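Putative glutathione-regulated potassium-efflux system protein KefB (Vibrio parahaemolyticus RIMD 2210633, PDB 3C85) probably works as a glutathione-regulated potassium-efflux antiporter, of which this chain is the nucleotide-binding TrkA-N domain with a Rossmann-type fold. Local coordinates at residues I71-A76 against V86-A91; Q41-G46 against I65-E70; T92-W97 against L123-R128; I50-Y55 against E82-I87; V109-P114 against I135-E140. All coordinates share one frame; numbering follows the deposited sequence.

Contact 1 (I71-A76 against V86-A91); sequences IREEAA and VISGDA
Van der Waals packing carries most of the contact between I71-A76 and V86-A91. A76, in the first turn of helix 73-81, points its methyl at strand 86-88, where CB lies 3.9 Å from V86 CG1 and 4.1 Å from S88 CB. E73 touches S88 mainly through its aliphatic part, CG lying 3.8 Å from S88 CB. At the far end I71 lies alongside D90, both side chains pointing the same way; with CG1 turned anti to the backbone N (chi1 -155°), the I71 chain extends until CD1 is 3.6 Å from D90 CG.

Polar contact is slight. I71 CA meets G89 O at 3.3 Å in a weak CA-H...O contact. The charged ends look elsewhere: D90 OD1 is hydrogen-bonded to T92 OG1, and R72, the N-cap residue of helix 73-81, makes a salt bridge to E70 with A75 CB over the centre of its guanidinium.

The helix and strand close a beta-alpha-beta unit that begins with strand 66-70. A sulfate, probably from the crystallisation liquor, lies close to D90. R72, D90 and A91, which bind AMP, absent here, place its turns in a Rossmann-type nucleotide site at the strand ends.

Contact 2 (Q41-G46 against I65-E70); sequences QVLILG and ISLGIE
Strands 42-45 and 66-70 run parallel, 4.7 Å apart at closest approach and 21° apart in direction, pairing V42 with S66, L43 with L67, I44 with G68 and L45 with I69. Their bonds alternate along the edge: L67 N gives to V42 O, I44 N to L67 O at 2.8 Å and nearly straight (172°), I69 N to I44 O, and G46 N to I69 O at 2.7 Å. At the start, I65 O is gripped twice, by Q41 N and V42 N from opposite faces of its carbonyl plane.

On one face the leucines and I69 interlock. L43 has CG anti to its backbone N (chi1 -160°), which brings CD1 between its neighbours, 3.9 Å from L67 CD2 and 3.8 Å from I69 CG1. L45 runs beside I69, with CD2 3.6 Å from I69 CG1. F96 and W97 of helix 94-98 cover this layer. The other face is lined by V42, I44 and S66: S66 OG rests 3.6 Å from V42 CB, and V42 CG2 lies 3.8 Å from I65 CD1. Y55 and L58 of helix 49-62 close over it, and F179 of the second subunit packs on Q41, V42 and I65.

At the C-terminal end E70 bends back toward G46. Its OE1 accepts from M47 N, while OE2 is paired with R72. Strand, glycine-rich turn, helix and second strand ending in an acid that binds AMP make up the first beta-alpha-beta unit of a Rossmann-type nucleotide-binding domain.

Contact 3 (T92-W97 against L123-R128); sequences TDPDFW and LEQLQR
Helix 94-98, whose W97 packs on Q125, is capped by D93 at its N-cap position: D95 N gives to D93 OD1 at 3.0 Å. The donor reaches OD1 from above the carboxylate plane, 55° out of it. The indole of W97 is tethered too, NE1 being hydrogen-bonded to the backbone O of A91.

Across the contact the meeting is by van der Waals and CH-pi packing, even where the groups are polar. Q125 lays its CB over the five-membered ring of W97, 3.6 Å from the centroid, as a CH-pi contact; W97 CD1 is the nearest ring atom, 3.4 Å from that CB. F96 CD2 lies over the opposite face of the indole, offset toward its rim, so that the ring is sandwiched. Beyond CG the Q125 chain bends (chi2 -54°), carrying the amide to P94 with its plane 35° from that of the indole. There OE1 touches P94 CA at 3.3 Å and P94 CB at 3.6 Å. L126 adds a second point of contact, its CD1 lying 4.0 Å from W97 CZ3 on the six-membered ring. At the rim, the edge of the R128 guanidinium comes loosely up to P94.

Deeper in, W97 rests on L43 and L45, and L126 on V109 and I135. Helices 94-98 and 116-128 thus lie side by side on one face of the parallel sheet, a layer of the alpha/beta/alpha sandwich of Rossmann-type domains, and W97 ties that layer to A91 of the AMP-binding loop.

Contact 4 (I50-Y55 against E82-I87); sequences IGTGAY and EGRNVI
Y55 and R84 form the dense part of this contact. The R84 chain runs out extended over one face of the phenol, CD 4.1 Å from the ring centroid in a CH-pi contact and CG 3.7 Å from Y55 CE2. With CG anti to its backbone N (chi1 -176°), Y55 reaches past that chain to the strand side, where its OH accepts from N85 N at 3.0 Å along an almost straight line (167°). T52 closes the other end: its CG2 sits over one face of the R84 guanidinium, 3.6 Å from CZ. The guanidinium stands nearly upright to the phenol, the planes 84° apart.

The solvent side is looser and polar. E82 does not touch I50-Y55, yet its OE1 takes R84 NH1 at 2.7 Å through the anti lone pair, near the guanidinium plane. G83, between them, ends helix 73-81 in a Schellman motif. D56 binds R84 NE in a second salt bridge.

E82 at one edge, the salt bridge from D56 and the T52 methyl over one face would limit rotation of the guanidinium. The two acids probably balance the R84 charge, and the Y55 oxygen joins the helix to the backbone entering strand 86-88.

Contact 5 (V109-P114 against I135-E140); sequences VLLAMP and IAAIAE
V109 O and A136 N make the first of two direct backbone bonds here, 2.9 Å long, and L111 N to A136 O follows at 2.8 Å; both run nearly along the C=O axis. Around them the side chains pair across parallel strands 15° apart in direction. L111 turns CG anti to its carbonyl carbon (chi1 -56°), which sets CG 4.0 Å from I135 CG2. The paired residues L111 and A137 also touch, CB to CB at 4.1 Å. On the opposite face L110 CD2 reaches A136 CB at 3.9 Å.

Past L111 the pairing loosens. Instead of a third direct bond, one water is wedged between the strands: it donates to L111 O at 2.7 Å and accepts from I138 N at 2.9 Å, continuing the pattern just where strand 108-111 gives way to the loop. The two strands, with helix 116-128 between them in sequence, form a right-handed beta-alpha-beta crossover in the later half of the Rossmann-type sheet.

That helix lies on the face of V109, L111 and I135: L126 packs on V109 and I135, L123 on I135, and N119 OD1 takes the backbone N of M113, deposited as selenomethionine. Helix 142-151 adds L148 against A137. Over the L110 and A136 face comes the second subunit, whose F167 packs on L110 and I138 and whose V171 packs on A136.

How the contacts relate
Contacts 2 and 5 are the buried core, two parallel strand pairs of one sheet joined where strand 42-45 bonds to strand 108-111; backbone bonds and aliphatic side chains do nearly everything there. Contacts 1 and 3 are partly buried and contact 4 is a surface contact. Contacts 1 and 4 share V86 and I87 of strand 86-88, but contact 1 is mostly van der Waals touch beside the AMP site, whereas contact 4 is held by the Y55 hydroxyl and by an arginine chain whose salt bridges lie beside the contact. Contact 3 packs helix on helix, its F96 and W97 covering contact 2 from one side. Contacts 2, 4 and 5 also meet the second subunit; contacts 1 and 3 do not.

Contact 1 (I71-A76 against V86-A91)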
# COMPACT_ATOMS: atom_id res chain seq x y z
N ILE A 71 13.47 -15.24 4.21
CA ILE A 71 14.64 -15.54 5.05
C ILE A 71 14.29 -16.17 6.40
O ILE A 71 15.08 -16.97 6.96
CB ILE A 71 15.57 -14.31 5.22
CG1 ILE A 71 17.00 -14.78 5.52
CG2 ILE A 71 14.98 -13.31 6.24
CD1 ILE A 71 18.08 -13.65 5.51
N ARG A 72 13.11 -15.84 6.92
CA ARG A 72 12.64 -16.37 8.22
C ARG A 72 12.04 -17.76 8.05
O ARG A 72 10.92 -17.91 7.52
CB ARG A 72 11.59 -15.45 8.86
CG ARG A 72 12.00 -13.96 9.12
CD ARG A 72 10.76 -13.09 9.37
NE ARG A 72 9.99 -12.89 8.13
CZ ARG A 72 8.68 -12.65 8.06
NH1 ARG A 72 7.92 -12.55 9.15
NH2 ARG A 72 8.11 -12.52 6.88
N GLU A 73 12.77 -18.78 8.51
CA GLU A 73 12.31 -20.16 8.41
C GLU A 73 10.93 -20.37 9.06
O GLU A 73 10.06 -21.05 8.48
CB GLU A 73 13.36 -21.13 8.99
CG GLU A 73 14.56 -21.29 8.05
CD GLU A 73 15.53 -22.41 8.44
OE1 GLU A 73 15.36 -23.12 9.47
OE2 GLU A 73 16.50 -22.57 7.68
N GLU A 74 10.71 -19.78 10.24
CA GLU A 74 9.41 -19.98 10.90
C GLU A 74 8.29 -19.28 10.11
O GLU A 74 7.19 -19.85 9.96
CB GLU A 74 9.44 -19.61 12.41
CG GLU A 74 9.23 -18.13 12.74
CD GLU A 74 7.74 -17.67 12.71
OE1 GLU A 74 6.84 -18.46 13.08
OE2 GLU A 74 7.48 -16.51 12.32
N ALA A 75 8.57 -18.10 9.53
CA ALA A 75 7.56 -17.43 8.68
C ALA A 75 7.28 -18.23 7.41
O ALA A 75 6.14 -18.27 6.93
CB ALA A 75 7.98 -15.99 8.32
N ALA A 76 8.33 -18.84 6.85
CA ALA A 76 8.15 -19.64 5.63
C ALA A 76 7.28 -20.88 5.94
O ALA A 76 6.37 -21.21 5.18
CB ALA A 76 9.49 -20.03 5.00
N VAL A 86 6.00 -21.18 -0.38
CA VAL A 86 7.06 -20.32 0.13
C VAL A 86 8.21 -21.19 0.61
O VAL A 86 8.00 -22.17 1.32
CB VAL A 86 6.55 -19.38 1.27
CG1 VAL A 86 7.72 -18.55 1.85
CG2 VAL A 86 5.49 -18.44 0.72
N ILE A 87 9.42 -20.88 0.18
CA ILE A 87 10.58 -21.62 0.62
C ILE A 87 11.51 -20.68 1.36
O ILE A 87 11.48 -19.45 1.13
CB ILE A 87 11.28 -22.35 -0.56
CG1 ILE A 87 11.76 -21.37 -1.63
CG2 ILE A 87 10.31 -23.40 -1.20
CD1 ILE A 87 12.68 -22.03 -2.66
N SER A 88 12.30 -21.21 2.29
CA SER A 88 13.19 -20.33 3.01
C SER A 88 14.49 -20.11 2.23
O SER A 88 14.95 -21.00 1.50
CB SER A 88 13.46 -20.85 4.41
OG SER A 88 14.11 -22.09 4.31
N GLY A 89 15.09 -18.93 2.39
CA GLY A 89 16.36 -18.65 1.76
C GLY A 89 16.66 -17.18 1.83
O GLY A 89 15.78 -16.38 2.09
N ASP A 90 17.93 -16.84 1.62
CA ASP A 90 18.37 -15.43 1.68
C ASP A 90 18.64 -14.97 0.25
O ASP A 90 19.69 -15.31 -0.32
CB ASP A 90 19.65 -15.34 2.53
CG ASP A 90 20.23 -13.92 2.63
OD1 ASP A 90 19.75 -12.97 1.96
OD2 ASP A 90 21.24 -13.78 3.36
N ALA A 91 17.70 -14.21 -0.33
CA ALA A 91 17.85 -13.76 -1.71
C ALA A 91 19.03 -12.78 -1.96
O ALA A 91 19.34 -12.49 -3.11
CB ALA A 91 16.55 -13.21 -2.26

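Contact 2 (Q41-G46 against I65-E70)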
# COMPACT_ATOMS: atom_id res chain seq x y z
N GLN A 41 5.62 -18.71 -12.24
CA GLN A 41 5.84 -17.67 -13.23
C GLN A 41 6.25 -16.36 -12.55
O GLN A 41 6.76 -15.45 -13.22
CB GLN A 41 4.57 -17.47 -14.02
CG GLN A 41 4.21 -18.67 -14.91
CD GLN A 41 2.95 -18.43 -15.69
OE1 GLN A 41 1.86 -18.90 -15.31
NE2 GLN A 41 3.07 -17.73 -16.78
N VAL A 42 6.02 -16.27 -11.23
CA VAL A 42 6.36 -15.07 -10.44
C VAL A 42 7.24 -15.55 -9.29
O VAL A 42 6.89 -16.52 -8.64
CB VAL A 42 5.10 -14.34 -9.87
CG1 VAL A 42 5.49 -13.06 -9.11
CG2 VAL A 42 4.13 -13.96 -11.01
N LEU A 43 8.38 -14.90 -9.08
CA LEU A 43 9.19 -15.13 -7.89
C LEU A 43 8.97 -13.91 -7.00
O LEU A 43 9.14 -12.78 -7.46
CB LEU A 43 10.65 -15.21 -8.29
CG LEU A 43 11.71 -15.84 -7.44
CD1 LEU A 43 11.34 -17.24 -6.92
CD2 LEU A 43 12.92 -15.95 -8.39
N ILE A 44 8.55 -14.12 -5.75
CA ILE A 44 8.33 -12.97 -4.83
C ILE A 44 9.42 -13.02 -3.76
O ILE A 44 9.47 -13.91 -2.96
CB ILE A 44 6.93 -12.98 -4.20
CG1 ILE A 44 5.87 -13.00 -5.34
CG2 ILE A 44 6.75 -11.76 -3.26
CD1 ILE A 44 4.46 -13.07 -4.82
N LEU A 45 10.33 -12.08 -3.80
CA LEU A 45 11.44 -12.15 -2.86
C LEU A 45 11.07 -11.34 -1.61
O LEU A 45 11.08 -10.10 -1.65
CB LEU A 45 12.69 -11.57 -3.53
CG LEU A 45 13.14 -12.29 -4.82
CD1 LEU A 45 14.37 -11.59 -5.40
CD2 LEU A 45 13.46 -13.75 -4.50
N GLY A 46 10.77 -12.03 -0.51
CA GLY A 46 10.40 -11.33 0.73
C GLY A 46 8.94 -11.65 0.87
O GLY A 46 8.16 -11.30 -0.01
N ILE A 65 0.49 -19.14 -9.21
CA ILE A 65 1.55 -18.83 -10.18
C ILE A 65 2.82 -18.33 -9.54
O ILE A 65 3.82 -18.04 -10.26
CB ILE A 65 1.07 -17.78 -11.19
CG1 ILE A 65 0.62 -16.49 -10.48
CG2 ILE A 65 -0.06 -18.34 -12.02
CD1 ILE A 65 0.61 -15.24 -11.43
N SER A 66 2.80 -18.21 -8.21
CA SER A 66 3.93 -17.57 -7.51
C SER A 66 4.71 -18.51 -6.61
O SER A 66 4.15 -19.46 -6.07
CB SER A 66 3.45 -16.39 -6.65
OG SER A 66 2.75 -15.40 -7.39
N LEU A 67 6.00 -18.18 -6.42
CA LEU A 67 6.88 -18.82 -5.44
C LEU A 67 7.49 -17.70 -4.57
O LEU A 67 8.16 -16.82 -5.08
CB LEU A 67 7.99 -19.60 -6.14
CG LEU A 67 9.04 -20.20 -5.20
CD1 LEU A 67 8.40 -21.26 -4.24
CD2 LEU A 67 10.21 -20.84 -6.02
N GLY A 68 7.26 -17.77 -3.26
CA GLY A 68 7.78 -16.77 -2.33
C GLY A 68 9.08 -17.29 -1.77
O GLY A 68 9.23 -18.49 -1.56
N ILE A 69 10.04 -16.39 -1.59
CA ILE A 69 11.33 -16.68 -0.96
C ILE A 69 11.39 -15.82 0.31
O ILE A 69 11.15 -14.60 0.25
CB ILE A 69 12.54 -16.33 -1.90
CG1 ILE A 69 12.35 -16.95 -3.31
CG2 ILE A 69 13.90 -16.61 -1.20
CD1 ILE A 69 12.13 -18.45 -3.36
N GLU A 70 11.68 -16.45 1.45
CA GLU A 70 11.58 -15.79 2.75
C GLU A 70 12.74 -16.20 3.68
O GLU A 70 13.00 -17.40 3.86
CB GLU A 70 10.21 -16.15 3.35
CG GLU A 70 9.97 -15.67 4.79
CD GLU A 70 10.26 -14.21 4.98
OE1 GLU A 70 9.66 -13.40 4.24
OE2 GLU A 70 11.10 -13.87 5.86

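Contact 3 (T92-W97 against L123-R128)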
# COMPACT_ATOMS: atom_id res chain seq x y z
N THR A 92 19.73 -12.33 -0.91
CA THR A 92 20.94 -11.52 -1.08
C THR A 92 22.22 -12.36 -1.21
O THR A 92 23.31 -11.84 -1.49
CB THR A 92 21.15 -10.50 0.08
OG1 THR A 92 21.47 -11.22 1.28
CG2 THR A 92 19.92 -9.69 0.33
N ASP A 93 22.09 -13.66 -0.98
CA ASP A 93 23.26 -14.57 -0.91
C ASP A 93 23.46 -15.25 -2.25
O ASP A 93 22.55 -15.95 -2.70
CB ASP A 93 22.98 -15.59 0.19
CG ASP A 93 24.18 -16.45 0.52
OD1 ASP A 93 25.15 -16.46 -0.26
OD2 ASP A 93 24.12 -17.14 1.55
N PRO A 94 24.65 -15.05 -2.90
CA PRO A 94 24.99 -15.75 -4.14
C PRO A 94 24.85 -17.26 -4.07
O PRO A 94 24.57 -17.88 -5.10
CB PRO A 94 26.49 -15.41 -4.37
CG PRO A 94 26.95 -14.67 -3.19
CD PRO A 94 25.71 -14.10 -2.52
N ASP A 95 25.08 -17.84 -2.89
CA ASP A 95 24.97 -19.29 -2.68
C ASP A 95 23.51 -19.76 -2.75
O ASP A 95 23.25 -20.89 -3.16
CB ASP A 95 25.56 -19.69 -1.32
CG ASP A 95 27.07 -19.64 -1.28
OD1 ASP A 95 27.71 -19.35 -2.32
OD2 ASP A 95 27.62 -19.91 -0.18
N PHE A 96 22.58 -18.92 -2.34
CA PHE A 96 21.15 -19.20 -2.53
C PHE A 96 20.86 -19.30 -4.02
O PHE A 96 20.29 -20.26 -4.46
CB PHE A 96 20.26 -18.13 -1.91
CG PHE A 96 18.82 -18.27 -2.29
CD1 PHE A 96 18.03 -19.25 -1.70
CD2 PHE A 96 18.26 -17.46 -3.28
CE1 PHE A 96 16.68 -19.39 -2.04
CE2 PHE A 96 16.91 -17.60 -3.63
CZ PHE A 96 16.13 -18.60 -3.01
N TRP A 97 21.29 -18.29 -4.78
CA TRP A 97 21.02 -18.24 -6.21
C TRP A 97 21.68 -19.38 -7.00
O TRP A 97 21.17 -19.79 -8.06
CB TRP A 97 21.40 -16.87 -6.75
CG TRP A 97 20.40 -15.83 -6.31
CD1 TRP A 97 20.51 -14.97 -5.25
CD2 TRP A 97 19.11 -15.60 -6.88
NE1 TRP A 97 19.36 -14.18 -5.15
CE2 TRP A 97 18.48 -14.56 -6.14
CE3 TRP A 97 18.42 -16.17 -7.96
CZ2 TRP A 97 17.21 -14.08 -6.44
CZ3 TRP A 97 17.14 -15.69 -8.26
CH2 TRP A 97 16.56 -14.66 -7.50
N LEU A 123 18.50 -7.81 -6.82
CA LEU A 123 18.51 -7.42 -8.23
C LEU A 123 19.86 -7.73 -8.91
O LEU A 123 19.89 -8.27 -10.02
CB LEU A 123 18.15 -5.94 -8.37
CG LEU A 123 18.33 -5.23 -9.72
CD1 LEU A 123 17.33 -5.72 -10.74
CD2 LEU A 123 18.19 -3.73 -9.51
N GLU A 124 20.96 -7.39 -8.23
CA GLU A 124 22.30 -7.74 -8.72
C GLU A 124 22.49 -9.25 -8.93
O GLU A 124 23.12 -9.69 -9.91
CB GLU A 124 23.37 -7.22 -7.75
CG GLU A 124 23.46 -5.70 -7.69
CD GLU A 124 24.49 -5.16 -6.68
OE1 GLU A 124 25.11 -5.99 -5.98
OE2 GLU A 124 24.69 -3.91 -6.59
N GLN A 125 21.95 -10.05 -8.01
CA GLN A 125 22.12 -11.50 -8.12
C GLN A 125 21.39 -12.01 -9.35
O GLN A 125 21.90 -12.84 -10.09
CB GLN A 125 21.64 -12.20 -6.84
CG GLN A 125 22.54 -12.00 -5.64
CD GLN A 125 23.98 -12.38 -5.93
OE1 GLN A 125 24.27 -13.45 -6.46
NE2 GLN A 125 24.90 -11.50 -5.56
N LEU A 126 20.19 -11.48 -9.56
CA LEU A 126 19.35 -11.86 -10.69
C LEU A 126 19.98 -11.44 -12.01
O LEU A 126 19.84 -12.14 -13.02
CB LEU A 126 18.00 -11.17 -10.51
CG LEU A 126 16.74 -11.53 -11.30
CD1 LEU A 126 16.40 -13.01 -11.19
CD2 LEU A 126 15.61 -10.68 -10.74
N GLN A 127 20.65 -10.30 -12.01
CA GLN A 127 21.35 -9.79 -13.19
C GLN A 127 22.59 -10.59 -13.55
O GLN A 127 22.91 -10.80 -14.74
CB GLN A 127 21.72 -8.33 -13.01
CG GLN A 127 20.51 -7.46 -13.09
CD GLN A 127 20.77 -6.06 -12.63
OE1 GLN A 127 20.03 -5.16 -13.00
NE2 GLN A 127 21.81 -5.86 -11.81
N ARG A 128 23.30 -11.07 -12.55
CA ARG A 128 24.48 -11.83 -12.89
C ARG A 128 24.22 -13.30 -13.25
O ARG A 128 25.12 -14.00 -13.72
CB ARG A 128 25.63 -11.58 -11.94
CG ARG A 128 25.50 -12.09 -10.58
CD ARG A 128 26.64 -11.51 -9.75
NE ARG A 128 27.15 -12.50 -8.81
CZ ARG A 128 28.22 -13.26 -9.04
NH1 ARG A 128 28.91 -13.14 -10.17
NH2 ARG A 128 28.61 -14.14 -8.11

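Contact 4 (I50-Y55 against E82-I87)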
# COMPACT_ATOMS: atom_id res chain seq x y z
N ILE A 50 4.12 -7.02 2.78
CA ILE A 50 4.01 -6.58 1.37
C ILE A 50 3.96 -7.78 0.41
O ILE A 50 3.02 -7.93 -0.44
CB ILE A 50 5.11 -5.56 0.98
CG1 ILE A 50 5.00 -4.29 1.84
CG2 ILE A 50 4.98 -5.17 -0.51
CD1 ILE A 50 6.14 -3.34 1.58
N GLY A 51 4.97 -8.63 0.51
CA GLY A 51 5.08 -9.81 -0.40
C GLY A 51 3.87 -10.71 -0.29
O GLY A 51 3.39 -11.26 -1.29
N THR A 52 3.35 -10.83 0.93
CA THR A 52 2.14 -11.64 1.17
C THR A 52 0.89 -11.04 0.51
O THR A 52 0.10 -11.75 -0.10
CB THR A 52 1.92 -11.88 2.66
OG1 THR A 52 3.09 -12.48 3.23
CG2 THR A 52 0.67 -12.80 2.85
N GLY A 53 0.70 -9.72 0.62
CA GLY A 53 -0.41 -9.10 -0.08
C GLY A 53 -0.32 -9.24 -1.58
O GLY A 53 -1.33 -9.43 -2.26
N ALA A 54 0.89 -9.11 -2.11
CA ALA A 54 1.09 -9.31 -3.54
C ALA A 54 0.79 -10.77 -3.96
O ALA A 54 0.06 -11.04 -4.95
CB ALA A 54 2.55 -8.90 -3.93
N TYR A 55 1.35 -11.70 -3.20
CA TYR A 55 1.12 -13.15 -3.46
C TYR A 55 -0.38 -13.44 -3.52
O TYR A 55 -0.88 -14.07 -4.46
CB TYR A 55 1.74 -13.98 -2.31
CG TYR A 55 1.66 -15.48 -2.51
CD1 TYR A 55 2.78 -16.22 -2.88
CD2 TYR A 55 0.42 -16.16 -2.38
CE1 TYR A 55 2.67 -17.62 -3.07
CE2 TYR A 55 0.31 -17.50 -2.58
CZ TYR A 55 1.41 -18.23 -2.95
OH TYR A 55 1.22 -19.59 -3.13
N GLU A 82 -0.40 -22.36 5.69
CA GLU A 82 -1.52 -21.59 5.14
C GLU A 82 -1.75 -21.86 3.62
O GLU A 82 -2.61 -21.25 3.02
CB GLU A 82 -1.36 -20.08 5.43
CG GLU A 82 -1.52 -19.72 6.92
CD GLU A 82 -1.03 -18.30 7.31
OE1 GLU A 82 -0.81 -17.41 6.45
OE2 GLU A 82 -0.87 -18.05 8.51
N GLY A 83 -1.01 -22.78 3.02
CA GLY A 83 -1.24 -23.17 1.63
C GLY A 83 -0.41 -22.42 0.59
O GLY A 83 -0.52 -22.69 -0.61
N ARG A 84 0.44 -21.49 1.04
CA ARG A 84 1.27 -20.69 0.13
C ARG A 84 2.58 -21.42 -0.25
O ARG A 84 3.15 -22.12 0.58
CB ARG A 84 1.58 -19.33 0.75
CG ARG A 84 0.38 -18.43 0.98
CD ARG A 84 0.85 -17.00 1.30
NE ARG A 84 -0.29 -16.20 1.71
CZ ARG A 84 -0.72 -16.10 2.96
NH1 ARG A 84 -0.07 -16.71 3.94
NH2 ARG A 84 -1.80 -15.38 3.24
N ASN A 85 3.02 -21.29 -1.51
CA ASN A 85 4.31 -21.89 -1.91
C ASN A 85 5.40 -20.93 -1.54
O ASN A 85 5.68 -19.97 -2.26
CB ASN A 85 4.38 -22.22 -3.41
CG ASN A 85 3.50 -23.41 -3.80
OD1 ASN A 85 2.83 -24.00 -2.95
ND2 ASN A 85 3.49 -23.74 -5.08
N VAL A 86 6.00 -21.18 -0.38
CA VAL A 86 7.06 -20.32 0.13
C VAL A 86 8.21 -21.19 0.61
O VAL A 86 8.00 -22.17 1.32
CB VAL A 86 6.55 -19.38 1.27
CG1 VAL A 86 7.72 -18.55 1.85
CG2 VAL A 86 5.49 -18.44 0.72
N ILE A 87 9.42 -20.88 0.18
CA ILE A 87 10.58 -21.62 0.62
C ILE A 87 11.51 -20.68 1.36
O ILE A 87 11.48 -19.45 1.13
CB ILE A 87 11.28 -22.35 -0.56
CG1 ILE A 87 11.76 -21.37 -1.63
CG2 ILE A 87 10.31 -23.40 -1.20
CD1 ILE A 87 12.68 -22.03 -2.66

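Contact 5 (V109-P114 against I135-E140)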
# COMPACT_ATOMS: atom_id res chain seq x y z
N VAL A 109 9.72 -11.04 -11.46
CA VAL A 109 10.25 -11.07 -10.11
C VAL A 109 9.76 -9.82 -9.37
O VAL A 109 9.88 -8.70 -9.90
CB VAL A 109 11.80 -11.14 -10.08
CG1 VAL A 109 12.26 -11.13 -8.61
CG2 VAL A 109 12.32 -12.37 -10.83
N LEU A 110 9.19 -10.00 -8.17
CA LEU A 110 8.81 -8.88 -7.29
C LEU A 110 9.82 -8.71 -6.17
O LEU A 110 10.08 -9.64 -5.43
CB LEU A 110 7.41 -9.06 -6.68
CG LEU A 110 6.28 -9.20 -7.72
CD1 LEU A 110 4.92 -9.25 -6.99
CD2 LEU A 110 6.28 -8.04 -8.72
N LEU A 111 10.44 -7.56 -6.07
CA LEU A 111 11.39 -7.30 -5.03
C LEU A 111 10.67 -6.68 -3.81
O LEU A 111 10.31 -5.55 -3.81
CB LEU A 111 12.48 -6.38 -5.53
CG LEU A 111 13.27 -6.80 -6.77
CD1 LEU A 111 14.35 -5.78 -7.04
CD2 LEU A 111 13.83 -8.09 -6.51
N ALA A 112 10.46 -7.49 -2.79
CA ALA A 112 9.66 -7.14 -1.64
C ALA A 112 10.35 -7.43 -0.32
O ALA A 112 9.73 -7.82 0.63
CB ALA A 112 8.38 -7.80 -1.70
N MSE A 113 11.66 -7.26 -0.31
CA MSE A 113 12.46 -7.49 0.88
C MSE A 113 12.15 -6.41 1.90
O MSE A 113 11.57 -5.38 1.55
CB MSE A 113 13.95 -7.49 0.54
CG MSE A 113 14.31 -8.32 -0.68
SE MSE A 113 14.73 -10.17 -0.24
CE MSE A 113 16.59 -10.21 -0.82
N PRO A 114 12.53 -6.63 3.15
CA PRO A 114 12.24 -5.67 4.18
C PRO A 114 13.29 -4.59 4.34
O PRO A 114 13.04 -3.63 4.97
CB PRO A 114 12.17 -6.53 5.43
CG PRO A 114 12.99 -7.58 5.20
CD PRO A 114 13.11 -7.83 3.74
N ILE A 135 11.11 -7.25 -13.84
CA ILE A 135 11.32 -7.11 -12.42
C ILE A 135 10.58 -5.85 -11.97
O ILE A 135 10.67 -4.84 -12.60
CB ILE A 135 12.76 -6.93 -12.12
CG1 ILE A 135 13.58 -8.09 -12.65
CG2 ILE A 135 12.96 -6.75 -10.71
CD1 ILE A 135 15.05 -7.83 -12.64
N ALA A 136 9.87 -5.97 -10.87
CA ALA A 136 9.26 -4.85 -10.20
C ALA A 136 9.66 -4.75 -8.75
O ALA A 136 9.97 -5.70 -8.13
CB ALA A 136 7.83 -4.85 -10.34
N ALA A 137 9.69 -3.54 -8.25
CA ALA A 137 10.21 -3.23 -6.92
C ALA A 137 9.32 -2.24 -6.20
O ALA A 137 8.52 -1.50 -6.82
CB ALA A 137 11.61 -2.72 -7.04
N ILE A 138 9.44 -2.21 -4.89
CA ILE A 138 8.66 -1.31 -4.08
C ILE A 138 9.59 -0.76 -3.05
O ILE A 138 10.41 -1.44 -2.56
CB ILE A 138 7.45 -2.02 -3.45
CG1 ILE A 138 6.38 -1.06 -2.99
CG2 ILE A 138 7.87 -2.98 -2.39
CD1 ILE A 138 5.10 -1.70 -2.75
N ALA A 139 9.46 0.52 -2.76
CA ALA A 139 10.30 1.17 -1.80
C ALA A 139 9.63 2.37 -1.11
O ALA A 139 8.53 2.69 -1.38
CB ALA A 139 11.58 1.57 -2.43
N GLU A 140 10.36 3.01 -0.22
CA GLU A 140 9.83 4.07 0.61
C GLU A 140 9.83 5.49 0.04
O GLU A 140 8.98 6.26 0.34
CB GLU A 140 10.55 4.08 1.93
CG GLU A 140 10.21 2.97 2.79
CD GLU A 140 10.62 3.23 4.19
OE1 GLU A 140 11.80 3.19 4.48
OE2 GLU A 140 9.76 3.55 4.99
O HOH W 1 11.94 -3.38 -4.01